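Local coordinates for protein cytochrome c, putative (Shewanella oneidensis, PDB 1SP3) that carries eight covalently attached c-type hemes and probably acts as a respiratory oxidoreductase that reduces tetrathionate, at residues 44-48 with 49-53; 164-167 with 168-172; 228-232 with 233-237. All coordinates share one frame; numbering follows the deposited sequence.

Along the chain the three contacts come in series: the hairpin of contact 1, the heme-binding loop of contact 2, then the short helix 232-236 of contact 3. Contacts 1 and 2 lie on opposite sides of the chain's centre, their own centres about 35 Å apart, while contacts 2 and 3 are closer, with nearest atoms about 7 Å apart. Each of these last two supplies an axial histidine to a different heme, and Cys232 of contact 3 sits beside Cys209, which is attached to the heme that His171 of contact 2 ligates. The two sites thus serve neighbouring hemes, consistent with electron transfer between them, whereas contact 1 is a two-stranded element packed against strand 295-297.

Contact 1: 44-48 with 49-53; sequences EQKLP and DRTVV
Leu47 meets Arg50 and Val52 on one face of the strand pair. Its side chain runs alongside that of Arg50, both pointing the same way, and CD1 comes within 3.7 Å of Arg50 NE, approaching the guanidinium obliquely. Against Val52 it stands at about a right angle, with Leu47 CD1 3.8 Å from Val52 CG2. Leu47 and Gln45 turn this face toward strand 295-297, touching Ala297 and Ala295. The charged end of Arg50 is engaged elsewhere: NH2 makes a salt bridge with Asp302.

The backbone is a beta hairpin, strands 44-47 and 50-53 joined by a type I turn from Leu47 to Arg50. Its pairing is firm at Gln45 and Val52, a hydrogen-bonded antiparallel pair: Gln45 N to Val52 O and Val52 N to Gln45 O each measure 2.9 Å and are almost straight, at 169° and 172°. Nearer the turn the two bonds between Leu47 and Arg50 are weak.

Glu44, Lys46 and Thr51 occupy the exposed face. Glu44 reaches out with CG opposite its own backbone N (chi1 177°), and this lays the CG methylene 3.5 Å from Thr51 CG2 as the two side chains slant across each other. Lys46 also slants over Thr51, but more loosely, its CG 4.1 Å from Thr51 OG1.

Contact 2: 164-167 with 168-172; sequences PDKA and TDVHM. With HEC (heme c), chain H.
Asp165 and Thr168 hold each other through one carboxylate oxygen. Thr168 OG1 donates to Asp165 OD2 at 2.6 Å, arriving nearly in line with the C-O bond, while Thr168 N reaches the same oxygen at 2.9 Å from above the carboxylate plane. The two side chains stand at about a right angle. Asp165 CG lies between its own backbone N and carbonyl carbon (chi1 53°), a torsion that folds the carboxylate back over the turn. Asp165 O takes a straight bond from Asp169 N, 3.1 Å long at 170°, and a weak one from Thr168 N.

Pro164, one residue earlier, packs with CG 3.8 Å from Met172 CB, joining the two ends of the segment pair. Farther out, Thr168 OG1 is also bonded to Asn243 ND2. With a valine in place of Thr168, Asp165 OD2 would probably lose its hydroxyl donor, keeping the bond from the backbone N-H, and Asn243 would lose its hydroxyl partner, leaving the carboxylate freer to turn.

The next turn is set by Asp169, whose OD1 accepts from Met172 N at 2.7 Å in an Asx motif and weakly from His171 N; its OD2 is bonded to Met401 N. That bracing fixes the backbone on which His171 sits. Val170 CG2 lies 3.7 Å above the centre of the His171 imidazole, and also touches the heme at CBA. His171 NE2 is 1.9 Å from the heme iron, and His213 NE2 is the second axial ligand. Two histidine nitrogens fill both axial positions, and such bis-histidine hemes are generally low-spin, which fits a role in passing electrons rather than in binding substrate at this iron.

Contact 3: 228-232 with 233-237; sequences ATVAC and QTCHI. With HEC (heme c), chain I.
This is a CXXCH heme-attachment motif, the signature of c-type cytochromes, in which Cys232, Gln233, Thr234, Cys235 and His236 wind into the short helix 232-236. Two thioether bonds tie the helix to one porphyrin: Cys232 SG to heme CAB at 1.9 Å and Cys235 SG to heme CAC at 2.0 Å. Between them His236 rises to the iron, its NE2 2.0 Å from FE, and His218 NE2 takes the other axial position. The imidazole stands with its ring edge toward the porphyrin, and Cys235 CB sits off-centre over one of its faces. His236 CG points away from its own carbonyl carbon (chi1 -74°), which directs the ring at the heme rather than along the helix.

The backbone links the two halves. His236 N bonds to Cys232 O at 3.2 Å, nearly in line with that carbonyl, so the first cysteine and the histidine ligand share one helical turn. Thr234 N donates to Ala231 O at 2.9 Å, but from well above the carbonyl plane, and this bent bond closes the start of the helix.

Outside partners fix the polar ends of the middle pair: Gln233 NE2 is hydrogen-bonded to Asn399 OD1 and Asp205 OD2, and Thr234 OG1 to the carbonyl of Ile326 on strand 325-339. At the porphyrin's rim, beside the methyl CMC, Val230 and Thr234 cross at about a right angle, with Val230 CG1 3.7 Å from Thr234 CB and equally 3.7 Å from heme CMC.

Contact 1: 44-48 with 49-53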
ATOM      1  N   GLU A  44      -9.191  -1.776  12.042  1.00 34.32           N
ATOM      2  CA  GLU A  44     -10.548  -1.297  12.054  1.00 34.81           C
ATOM      3  C   GLU A  44     -10.630  -0.001  11.267  1.00 33.95           C
ATOM      4  O   GLU A  44      -9.787   0.862  11.388  1.00 35.84           O
ATOM      5  CB  GLU A  44     -11.033  -1.131  13.511  1.00 37.71           C
ATOM      6  CG  GLU A  44     -12.449  -0.549  13.617  1.00 42.47           C
ATOM      7  CD  GLU A  44     -12.963  -0.477  15.063  1.00 52.89           C
ATOM      8  OE1 GLU A  44     -12.399   0.371  15.834  1.00 56.65           O
ATOM      9  OE2 GLU A  44     -13.914  -1.266  15.417  1.00 55.28           O
ATOM     10  N   GLN A  45     -11.644   0.184  10.467  1.00 32.62           N
ATOM     11  CA  GLN A  45     -11.769   1.445   9.743  1.00 33.14           C
ATOM     12  C   GLN A  45     -13.212   1.941   9.743  1.00 34.31           C
ATOM     13  O   GLN A  45     -14.137   1.171   9.428  1.00 34.55           O
ATOM     14  CB  GLN A  45     -11.249   1.282   8.300  1.00 31.77           C
ATOM     15  CG  GLN A  45     -11.167   2.527   7.470  1.00 33.72           C
ATOM     16  CD  GLN A  45     -10.514   2.232   6.123  1.00 30.96           C
ATOM     17  OE1 GLN A  45      -9.910   1.197   5.984  1.00 33.90           O
ATOM     18  NE2 GLN A  45     -10.643   3.108   5.165  1.00 27.54           N
ATOM     19  N   LYS A  46     -13.365   3.241  10.009  1.00 33.77           N
ATOM     20  CA  LYS A  46     -14.617   3.938  10.072  1.00 34.48           C
ATOM     21  C   LYS A  46     -14.921   4.500   8.672  1.00 35.15           C
ATOM     22  O   LYS A  46     -14.305   5.484   8.249  1.00 35.33           O
ATOM     23  CB  LYS A  46     -14.547   4.978  11.220  1.00 33.89           C
ATOM     24  CG  LYS A  46     -15.860   5.698  11.548  1.00 43.33           C
ATOM     25  CD  LYS A  46     -15.757   6.528  12.916  1.00 52.20           C
ATOM     26  CE  LYS A  46     -17.064   7.350  13.252  1.00 56.31           C
ATOM     27  NZ  LYS A  46     -18.083   7.162  12.148  1.00 59.78           N
ATOM     28  N   LEU A  47     -15.778   3.774   7.921  1.00 34.54           N
ATOM     29  CA  LEU A  47     -16.372   4.208   6.654  1.00 36.11           C
ATOM     30  C   LEU A  47     -17.549   5.217   6.829  1.00 37.27           C
ATOM     31  O   LEU A  47     -18.151   5.278   7.894  1.00 39.72           O
ATOM     32  CB  LEU A  47     -16.838   2.962   5.840  1.00 35.51           C
ATOM     33  CG  LEU A  47     -15.778   1.859   5.607  1.00 35.20           C
ATOM     34  CD1 LEU A  47     -16.363   0.745   4.712  1.00 31.25           C
ATOM     35  CD2 LEU A  47     -14.366   2.391   5.067  1.00 29.23           C
ATOM     36  N   PRO A  48     -17.930   5.973   5.819  1.00 37.88           N
ATOM     37  CA  PRO A  48     -18.984   6.971   5.998  1.00 39.50           C
ATOM     38  C   PRO A  48     -20.237   6.465   6.741  1.00 40.82           C
ATOM     39  O   PRO A  48     -20.764   7.170   7.622  1.00 39.99           O
ATOM     40  CB  PRO A  48     -19.316   7.350   4.545  1.00 39.36           C
ATOM     41  CG  PRO A  48     -17.997   7.254   3.883  1.00 37.70           C
ATOM     42  CD  PRO A  48     -17.444   5.965   4.433  1.00 38.89           C
ATOM     43  N   ASP A  49     -20.623   5.217   6.464  1.00 41.44           N
ATOM     44  CA  ASP A  49     -21.900   4.658   6.878  1.00 43.25           C
ATOM     45  C   ASP A  49     -21.815   3.446   7.828  1.00 42.41           C
ATOM     46  O   ASP A  49     -22.831   2.900   8.189  1.00 43.46           O
ATOM     47  CB  ASP A  49     -22.632   4.189   5.614  1.00 43.31           C
ATOM     48  CG  ASP A  49     -21.792   3.199   4.764  1.00 48.10           C
ATOM     49  OD1 ASP A  49     -20.568   3.501   4.431  1.00 46.91           O
ATOM     50  OD2 ASP A  49     -22.301   2.079   4.373  1.00 52.21           O
ATOM     51  N   ARG A  50     -20.609   2.994   8.165  1.00 41.65           N
ATOM     52  CA  ARG A  50     -20.395   1.750   8.941  1.00 40.14           C
ATOM     53  C   ARG A  50     -18.929   1.630   9.399  1.00 39.54           C
ATOM     54  O   ARG A  50     -18.035   2.184   8.740  1.00 36.97           O
ATOM     55  CB  ARG A  50     -20.771   0.494   8.118  1.00 40.35           C
ATOM     56  CG  ARG A  50     -20.219   0.494   6.676  1.00 41.08           C
ATOM     57  CD  ARG A  50     -20.437  -0.813   5.794  1.00 42.81           C
ATOM     58  NE  ARG A  50     -19.837  -0.577   4.486  1.00 39.31           N
ATOM     59  CZ  ARG A  50     -19.744  -1.447   3.481  1.00 45.52           C
ATOM     60  NH1 ARG A  50     -20.225  -2.709   3.600  1.00 38.94           N
ATOM     61  NH2 ARG A  50     -19.133  -1.015   2.328  1.00 42.54           N
ATOM     62  N   THR A  51     -18.682   0.945  10.530  1.00 38.81           N
ATOM     63  CA  THR A  51     -17.308   0.546  10.927  1.00 40.38           C
ATOM     64  C   THR A  51     -17.028  -0.915  10.492  1.00 39.01           C
ATOM     65  O   THR A  51     -17.882  -1.814  10.638  1.00 38.30           O
ATOM     66  CB  THR A  51     -17.062   0.702  12.434  1.00 41.95           C
ATOM     67  OG1 THR A  51     -17.205   2.072  12.785  1.00 48.48           O
ATOM     68  CG2 THR A  51     -15.667   0.411  12.799  1.00 37.34           C
ATOM     69  N   VAL A  52     -15.860  -1.115   9.873  1.00 36.15           N
ATOM     70  CA  VAL A  52     -15.540  -2.422   9.329  1.00 35.68           C
ATOM     71  C   VAL A  52     -14.202  -2.855   9.819  1.00 34.43           C
ATOM     72  O   VAL A  52     -13.433  -2.089  10.354  1.00 33.05           O
ATOM     73  CB  VAL A  52     -15.490  -2.464   7.749  1.00 35.95           C
ATOM     74  CG1 VAL A  52     -16.901  -2.342   7.160  1.00 34.64           C
ATOM     75  CG2 VAL A  52     -14.495  -1.397   7.181  1.00 33.35           C
ATOM     76  N   VAL A  53     -13.967  -4.135   9.647  1.00 35.34           N
ATOM     77  CA  VAL A  53     -12.654  -4.707   9.784  1.00 34.49           C
ATOM     78  C   VAL A  53     -12.043  -4.813   8.389  1.00 33.54           C
ATOM     79  O   VAL A  53     -12.480  -5.579   7.563  1.00 33.32           O
ATOM     80  CB  VAL A  53     -12.662  -6.005  10.630  1.00 35.87           C
ATOM     81  CG1 VAL A  53     -11.237  -6.669  10.609  1.00 32.66           C
ATOM     82  CG2 VAL A  53     -13.031  -5.630  12.091  1.00 37.47           C
TER

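Contact 2: 164-167 with 168-172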
ATOM      1  N   PRO A 164      18.679   6.457  -1.043  1.00 36.73           N
ATOM      2  CA  PRO A 164      18.266   7.370  -2.115  1.00 35.38           C
ATOM      3  C   PRO A 164      19.116   8.641  -2.056  1.00 34.83           C
ATOM      4  O   PRO A 164      19.782   8.848  -1.030  1.00 34.62           O
ATOM      5  CB  PRO A 164      16.824   7.728  -1.726  1.00 33.56           C
ATOM      6  CG  PRO A 164      16.832   7.659  -0.266  1.00 34.96           C
ATOM      7  CD  PRO A 164      17.824   6.576   0.159  1.00 34.04           C
ATOM      8  N   ASP A 165      19.030   9.473  -3.090  1.00 34.08           N
ATOM      9  CA  ASP A 165      19.672  10.744  -3.102  1.00 36.56           C
ATOM     10  C   ASP A 165      18.689  11.833  -2.687  1.00 36.62           C
ATOM     11  O   ASP A 165      17.481  11.571  -2.577  1.00 36.13           O
ATOM     12  CB  ASP A 165      20.228  11.052  -4.468  1.00 37.29           C
ATOM     13  CG  ASP A 165      19.215  10.921  -5.556  1.00 43.46           C
ATOM     14  OD1 ASP A 165      19.636  10.899  -6.736  1.00 52.67           O
ATOM     15  OD2 ASP A 165      17.979  10.840  -5.376  1.00 49.21           O
ATOM     16  N   LYS A 166      19.220  13.035  -2.484  1.00 35.96           N
ATOM     17  CA  LYS A 166      18.447  14.203  -2.092  1.00 37.14           C
ATOM     18  C   LYS A 166      17.339  14.475  -3.079  1.00 36.75           C
ATOM     19  O   LYS A 166      16.244  14.804  -2.655  1.00 37.34           O
ATOM     20  CB  LYS A 166      19.307  15.452  -1.965  1.00 36.01           C
ATOM     21  CG  LYS A 166      18.722  16.561  -1.052  1.00 41.31           C
ATOM     22  CD  LYS A 166      19.693  17.800  -1.001  1.00 42.85           C
ATOM     23  CE  LYS A 166      19.096  18.957  -0.191  1.00 48.21           C
ATOM     24  NZ  LYS A 166      19.271  20.348  -0.845  1.00 52.26           N
ATOM     25  N   ALA A 167      17.649  14.393  -4.367  1.00 36.07           N
ATOM     26  CA  ALA A 167      16.672  14.590  -5.426  1.00 37.05           C
ATOM     27  C   ALA A 167      15.418  13.665  -5.300  1.00 37.86           C
ATOM     28  O   ALA A 167      14.315  14.088  -5.697  1.00 40.75           O
ATOM     29  CB  ALA A 167      17.313  14.417  -6.794  1.00 36.75           C
ATOM     30  N   THR A 168      15.594  12.451  -4.779  1.00 35.10           N
ATOM     31  CA  THR A 168      14.519  11.512  -4.592  1.00 33.52           C
ATOM     32  C   THR A 168      13.712  11.734  -3.257  1.00 33.37           C
ATOM     33  O   THR A 168      12.466  11.711  -3.240  1.00 31.66           O
ATOM     34  CB  THR A 168      15.050  10.052  -4.629  1.00 34.14           C
ATOM     35  OG1 THR A 168      15.667   9.780  -5.931  1.00 33.19           O
ATOM     36  CG2 THR A 168      13.801   8.986  -4.456  1.00 30.66           C
ATOM     37  N   ASP A 169      14.413  11.897  -2.151  1.00 31.52           N
ATOM     38  CA  ASP A 169      13.758  12.124  -0.888  1.00 31.42           C
ATOM     39  C   ASP A 169      14.729  12.880  -0.007  1.00 30.95           C
ATOM     40  O   ASP A 169      15.764  12.337   0.391  1.00 31.23           O
ATOM     41  CB  ASP A 169      13.359  10.779  -0.212  1.00 30.41           C
ATOM     42  CG  ASP A 169      12.493  10.968   0.994  1.00 30.08           C
ATOM     43  OD1 ASP A 169      13.037  11.457   2.032  1.00 27.80           O
ATOM     44  OD2 ASP A 169      11.262  10.671   1.008  1.00 30.76           O
ATOM     45  N   VAL A 170      14.358  14.076   0.382  1.00 30.50           N
ATOM     46  CA  VAL A 170      15.208  14.829   1.286  1.00 30.56           C
ATOM     47  C   VAL A 170      15.414  14.250   2.705  1.00 31.75           C
ATOM     48  O   VAL A 170      16.440  14.560   3.353  1.00 33.02           O
ATOM     49  CB  VAL A 170      14.765  16.312   1.397  1.00 30.46           C
ATOM     50  CG1 VAL A 170      14.688  16.906   0.048  1.00 30.09           C
ATOM     51  CG2 VAL A 170      13.401  16.477   2.137  1.00 27.91           C
ATOM     52  N   HIS A 171      14.434  13.500   3.233  1.00 29.74           N
ATOM     53  CA  HIS A 171      14.521  13.007   4.595  1.00 28.21           C
ATOM     54  C   HIS A 171      15.329  11.734   4.627  1.00 29.44           C
ATOM     55  O   HIS A 171      16.170  11.572   5.505  1.00 30.13           O
ATOM     56  CB  HIS A 171      13.095  12.792   5.156  1.00 28.07           C
ATOM     57  CG  HIS A 171      12.299  14.054   5.209  1.00 23.61           C
ATOM     58  ND1 HIS A 171      11.276  14.341   4.327  1.00 21.79           N
ATOM     59  CD2 HIS A 171      12.422  15.142   6.002  1.00 22.30           C
ATOM     60  CE1 HIS A 171      10.748  15.517   4.624  1.00 24.98           C
ATOM     61  NE2 HIS A 171      11.417  16.021   5.653  1.00 25.19           N
ATOM     62  N   MET A 172      15.124  10.854   3.639  1.00 28.43           N
ATOM     63  CA  MET A 172      15.856   9.587   3.583  1.00 29.97           C
ATOM     64  C   MET A 172      17.258   9.583   2.883  1.00 30.86           C
ATOM     65  O   MET A 172      18.051   8.634   3.028  1.00 28.47           O
ATOM     66  CB  MET A 172      14.950   8.505   2.948  1.00 29.03           C
ATOM     67  CG  MET A 172      13.761   8.173   3.955  1.00 30.66           C
ATOM     68  SD  MET A 172      12.700   6.876   3.276  1.00 34.95           S
ATOM     69  CE  MET A 172      11.264   7.840   2.774  1.00 34.76           C
TER
HETATM   70 FE   HEC H 806      11.052  17.561   6.752  1.00 32.24          FE
HETATM   71  CHA HEC H 806      13.845  19.083   5.549  1.00 35.07           C
HETATM   72  CHB HEC H 806       9.149  19.079   4.329  1.00 24.78           C
HETATM   73  CHC HEC H 806       8.389  15.589   7.553  1.00 26.57           C
HETATM   74  CHD HEC H 806      12.612  16.710   9.601  1.00 27.62           C
HETATM   75  NA  HEC H 806      11.433  18.809   5.214  1.00 27.29           N
HETATM   76  C1A HEC H 806      12.645  19.330   4.908  1.00 35.01           C
HETATM   77  C2A HEC H 806      12.509  20.200   3.795  1.00 34.45           C
HETATM   78  C3A HEC H 806      11.221  20.212   3.448  1.00 29.30           C
HETATM   79  C4A HEC H 806      10.520  19.356   4.351  1.00 30.50           C
HETATM   80  CMA HEC H 806      10.583  20.995   2.274  1.00 25.52           C
HETATM   81  CAA HEC H 806      13.716  20.979   3.192  1.00 31.63           C
HETATM   82  CBA HEC H 806      14.313  20.213   2.038  1.00 39.37           C
HETATM   83  CGA HEC H 806      15.455  21.036   1.424  1.00 43.12           C
HETATM   84  O1A HEC H 806      16.527  21.052   2.061  1.00 45.38           O
HETATM   85  O2A HEC H 806      15.277  21.621   0.316  1.00 43.07           O
HETATM   86  NB  HEC H 806       9.098  17.379   6.093  1.00 27.64           N
HETATM   87  C1B HEC H 806       8.574  18.044   5.024  1.00 23.64           C
HETATM   88  C2B HEC H 806       7.283  17.500   4.779  1.00 25.76           C
HETATM   89  C3B HEC H 806       7.076  16.505   5.655  1.00 27.16           C
HETATM   90  C4B HEC H 806       8.229  16.432   6.503  1.00 27.49           C
HETATM   91  CMB HEC H 806       6.309  18.012   3.704  1.00 26.18           C
HETATM   92  CAB HEC H 806       5.835  15.578   5.767  1.00 24.34           C
HETATM   93  CBB HEC H 806       5.581  14.696   4.776  1.00 17.65           C
HETATM   94  NC  HEC H 806      10.526  16.411   8.307  1.00 26.77           N
HETATM   95  C1C HEC H 806       9.411  15.643   8.443  1.00 28.06           C
HETATM   96  C2C HEC H 806       9.498  14.929   9.686  1.00 27.80           C
HETATM   97  C3C HEC H 806      10.719  15.214  10.246  1.00 29.28           C
HETATM   98  C4C HEC H 806      11.373  16.139   9.366  1.00 29.34           C
HETATM   99  CMC HEC H 806       8.388  13.986  10.181  1.00 17.78           C
HETATM  100  CAC HEC H 806      11.323  14.770  11.634  1.00 29.43           C
HETATM  101  CBC HEC H 806      11.126  13.524  12.162  1.00 32.44           C
HETATM  102  ND  HEC H 806      12.970  17.844   7.473  1.00 31.13           N
HETATM  103  C1D HEC H 806      13.407  17.373   8.700  1.00 31.53           C
HETATM  104  C2D HEC H 806      14.818  17.722   8.870  1.00 31.65           C
HETATM  105  C3D HEC H 806      15.164  18.463   7.580  1.00 35.80           C
HETATM  106  C4D HEC H 806      13.948  18.497   6.788  1.00 32.53           C
HETATM  107  CMD HEC H 806      15.742  17.397  10.070  1.00 29.59           C
HETATM  108  CAD HEC H 806      16.470  19.116   7.128  1.00 32.01           C
HETATM  109  CBD HEC H 806      16.326  20.485   7.809  1.00 44.43           C
HETATM  110  CGD HEC H 806      17.648  21.205   7.691  1.00 50.56           C
HETATM  111  O1D HEC H 806      17.960  21.965   8.668  1.00 56.18           O
HETATM  112  O2D HEC H 806      18.359  21.004   6.641  1.00 51.92           O

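Contact 3: 228-232 with 233-237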
ATOM      1  N   ALA A 228      -3.581  26.161   6.039  1.00 29.82           N
ATOM      2  CA  ALA A 228      -4.847  25.751   6.668  1.00 29.54           C
ATOM      3  C   ALA A 228      -5.703  24.946   5.657  1.00 29.54           C
ATOM      4  O   ALA A 228      -6.711  24.335   6.033  1.00 28.21           O
ATOM      5  CB  ALA A 228      -5.634  26.935   7.169  1.00 31.45           C
ATOM      6  N   THR A 229      -5.318  24.967   4.363  1.00 29.07           N
ATOM      7  CA  THR A 229      -6.197  24.396   3.336  1.00 28.06           C
ATOM      8  C   THR A 229      -5.481  23.322   2.489  1.00 25.75           C
ATOM      9  O   THR A 229      -6.063  22.389   1.906  1.00 27.83           O
ATOM     10  CB  THR A 229      -6.674  25.594   2.429  1.00 27.74           C
ATOM     11  OG1 THR A 229      -7.650  26.348   3.149  1.00 34.38           O
ATOM     12  CG2 THR A 229      -7.457  25.139   1.174  1.00 24.17           C
ATOM     13  N   VAL A 230      -4.234  23.546   2.321  1.00 25.61           N
ATOM     14  CA  VAL A 230      -3.387  22.744   1.439  1.00 25.80           C
ATOM     15  C   VAL A 230      -2.386  21.985   2.349  1.00 25.46           C
ATOM     16  O   VAL A 230      -1.589  22.616   3.117  1.00 25.53           O
ATOM     17  CB  VAL A 230      -2.668  23.584   0.403  1.00 24.51           C
ATOM     18  CG1 VAL A 230      -1.898  22.686  -0.460  1.00 23.29           C
ATOM     19  CG2 VAL A 230      -3.656  24.404  -0.444  1.00 27.07           C
ATOM     20  N   ALA A 231      -2.417  20.661   2.230  1.00 23.74           N
ATOM     21  CA  ALA A 231      -1.519  19.782   3.015  1.00 24.23           C
ATOM     22  C   ALA A 231      -0.114  20.020   2.628  1.00 25.24           C
ATOM     23  O   ALA A 231       0.156  20.248   1.442  1.00 25.33           O
ATOM     24  CB  ALA A 231      -1.835  18.303   2.733  1.00 24.11           C
ATOM     25  N   CYS A 232       0.816  19.913   3.579  1.00 24.41           N
ATOM     26  CA  CYS A 232       2.227  20.092   3.225  1.00 25.33           C
ATOM     27  C   CYS A 232       2.600  19.226   2.047  1.00 24.91           C
ATOM     28  O   CYS A 232       3.327  19.637   1.138  1.00 23.25           O
ATOM     29  CB  CYS A 232       3.184  19.741   4.416  1.00 24.31           C
ATOM     30  SG  CYS A 232       2.675  20.323   6.033  1.00 28.93           S
ATOM     31  N   GLN A 233       2.155  17.972   2.110  1.00 25.08           N
ATOM     32  CA  GLN A 233       2.477  16.952   1.098  1.00 22.98           C
ATOM     33  C   GLN A 233       2.107  17.430  -0.294  1.00 24.72           C
ATOM     34  O   GLN A 233       2.784  17.146  -1.251  1.00 25.87           O
ATOM     35  CB  GLN A 233       1.663  15.677   1.417  1.00 22.99           C
ATOM     36  CG  GLN A 233       2.207  14.867   2.643  1.00 19.90           C
ATOM     37  CD  GLN A 233       1.531  15.230   3.898  1.00 26.13           C
ATOM     38  OE1 GLN A 233       1.076  16.392   4.068  1.00 22.43           O
ATOM     39  NE2 GLN A 233       1.374  14.237   4.796  1.00 25.73           N
ATOM     40  N   THR A 234       1.024  18.181  -0.453  1.00 24.58           N
ATOM     41  CA  THR A 234       0.662  18.672  -1.797  1.00 23.48           C
ATOM     42  C   THR A 234       1.733  19.501  -2.499  1.00 24.27           C
ATOM     43  O   THR A 234       2.122  19.239  -3.652  1.00 23.32           O
ATOM     44  CB  THR A 234      -0.714  19.401  -1.677  1.00 25.25           C
ATOM     45  OG1 THR A 234      -1.696  18.423  -1.338  1.00 26.00           O
ATOM     46  CG2 THR A 234      -1.211  20.041  -3.060  1.00 23.74           C
ATOM     47  N   CYS A 235       2.233  20.545  -1.833  1.00 23.77           N
ATOM     48  CA  CYS A 235       3.284  21.359  -2.456  1.00 23.53           C
ATOM     49  C   CYS A 235       4.671  20.683  -2.536  1.00 22.90           C
ATOM     50  O   CYS A 235       5.453  20.923  -3.448  1.00 24.47           O
ATOM     51  CB  CYS A 235       3.361  22.695  -1.730  1.00 24.99           C
ATOM     52  SG  CYS A 235       1.787  23.628  -2.005  1.00 26.39           S
ATOM     53  N   HIS A 236       4.963  19.822  -1.580  1.00 22.71           N
ATOM     54  CA  HIS A 236       6.303  19.319  -1.347  1.00 23.39           C
ATOM     55  C   HIS A 236       6.556  17.948  -1.900  1.00 23.35           C
ATOM     56  O   HIS A 236       7.693  17.458  -1.861  1.00 23.99           O
ATOM     57  CB  HIS A 236       6.548  19.350   0.140  1.00 24.38           C
ATOM     58  CG  HIS A 236       6.776  20.747   0.631  1.00 29.09           C
ATOM     59  ND1 HIS A 236       7.866  21.485   0.215  1.00 28.45           N
ATOM     60  CD2 HIS A 236       6.049  21.560   1.423  1.00 29.95           C
ATOM     61  CE1 HIS A 236       7.809  22.682   0.748  1.00 29.69           C
ATOM     62  NE2 HIS A 236       6.751  22.738   1.528  1.00 30.27           N
ATOM     63  N   ILE A 237       5.507  17.301  -2.421  1.00 23.99           N
ATOM     64  CA  ILE A 237       5.717  16.121  -3.266  1.00 23.40           C
ATOM     65  C   ILE A 237       5.146  16.333  -4.677  1.00 24.76           C
ATOM     66  O   ILE A 237       4.092  15.768  -5.019  1.00 25.99           O
ATOM     67  CB  ILE A 237       5.128  14.825  -2.569  1.00 24.92           C
ATOM     68  CG1 ILE A 237       5.358  14.769  -1.045  1.00 22.80           C
ATOM     69  CG2 ILE A 237       5.740  13.533  -3.223  1.00 24.91           C
ATOM     70  CD1 ILE A 237       4.658  13.529  -0.353  1.00 19.42           C
TER
HETATM   71 FE   HEC I 807       6.550  24.584   2.254  1.00 32.23          FE
HETATM   72  CHA HEC I 807       9.498  25.745   1.545  1.00 27.19           C
HETATM   73  CHB HEC I 807       7.738  22.857   4.938  1.00 23.70           C
HETATM   74  CHC HEC I 807       3.265  23.850   3.360  1.00 22.92           C
HETATM   75  CHD HEC I 807       5.221  25.762  -0.624  1.00 19.50           C
HETATM   76  NA  HEC I 807       8.346  24.363   3.182  1.00 32.09           N
HETATM   77  C1A HEC I 807       9.436  25.032   2.717  1.00 29.80           C
HETATM   78  C2A HEC I 807      10.524  24.659   3.590  1.00 30.16           C
HETATM   79  C3A HEC I 807      10.070  23.872   4.564  1.00 27.81           C
HETATM   80  C4A HEC I 807       8.670  23.621   4.284  1.00 27.86           C
HETATM   81  CMA HEC I 807      10.927  23.312   5.739  1.00 29.34           C
HETATM   82  CAA HEC I 807      11.958  25.233   3.458  1.00 33.13           C
HETATM   83  CBA HEC I 807      11.899  26.611   4.127  1.00 34.35           C
HETATM   84  CGA HEC I 807      13.213  27.341   3.918  1.00 39.93           C
HETATM   85  O1A HEC I 807      14.195  26.990   4.558  1.00 41.57           O
HETATM   86  O2A HEC I 807      13.288  28.231   3.050  1.00 43.18           O
HETATM   87  NB  HEC I 807       5.670  23.591   3.816  1.00 27.09           N
HETATM   88  C1B HEC I 807       6.387  22.872   4.749  1.00 25.59           C
HETATM   89  C2B HEC I 807       5.476  22.274   5.642  1.00 26.56           C
HETATM   90  C3B HEC I 807       4.263  22.591   5.259  1.00 23.13           C
HETATM   91  C4B HEC I 807       4.349  23.414   4.106  1.00 27.57           C
HETATM   92  CMB HEC I 807       5.913  21.493   6.898  1.00 26.19           C
HETATM   93  CAB HEC I 807       2.944  22.228   5.977  1.00 26.45           C
HETATM   94  CBB HEC I 807       2.939  22.721   7.241  1.00 24.64           C
HETATM   95  NC  HEC I 807       4.592  24.759   1.515  1.00 27.26           N
HETATM   96  C1C HEC I 807       3.426  24.319   2.098  1.00 23.26           C
HETATM   97  C2C HEC I 807       2.378  24.534   1.179  1.00 27.36           C
HETATM   98  C3C HEC I 807       2.926  25.059   0.040  1.00 27.80           C
HETATM   99  C4C HEC I 807       4.344  25.214   0.263  1.00 25.27           C
HETATM  100  CMC HEC I 807       0.923  24.124   1.488  1.00 25.82           C
HETATM  101  CAC HEC I 807       2.205  25.431  -1.305  1.00 25.52           C
HETATM  102  CBC HEC I 807       1.001  26.099  -1.415  1.00 17.20           C
HETATM  103  ND  HEC I 807       7.192  25.559   0.682  1.00 28.32           N
HETATM  104  C1D HEC I 807       6.530  25.977  -0.434  1.00 26.37           C
HETATM  105  C2D HEC I 807       7.419  26.714  -1.309  1.00 21.55           C
HETATM  106  C3D HEC I 807       8.731  26.594  -0.666  1.00 26.40           C
HETATM  107  C4D HEC I 807       8.513  25.942   0.585  1.00 28.81           C
HETATM  108  CMD HEC I 807       7.052  27.327  -2.721  1.00 19.63           C
HETATM  109  CAD HEC I 807      10.114  27.204  -1.165  1.00 33.17           C
HETATM  110  CBD HEC I 807      10.085  28.669  -0.677  1.00 37.37           C
HETATM  111  CGD HEC I 807      10.886  28.666   0.614  1.00 45.85           C
HETATM  112  O1D HEC I 807      12.089  28.163   0.580  1.00 44.87           O
HETATM  113  O2D HEC I 807      10.336  29.160   1.684  1.00 45.47           O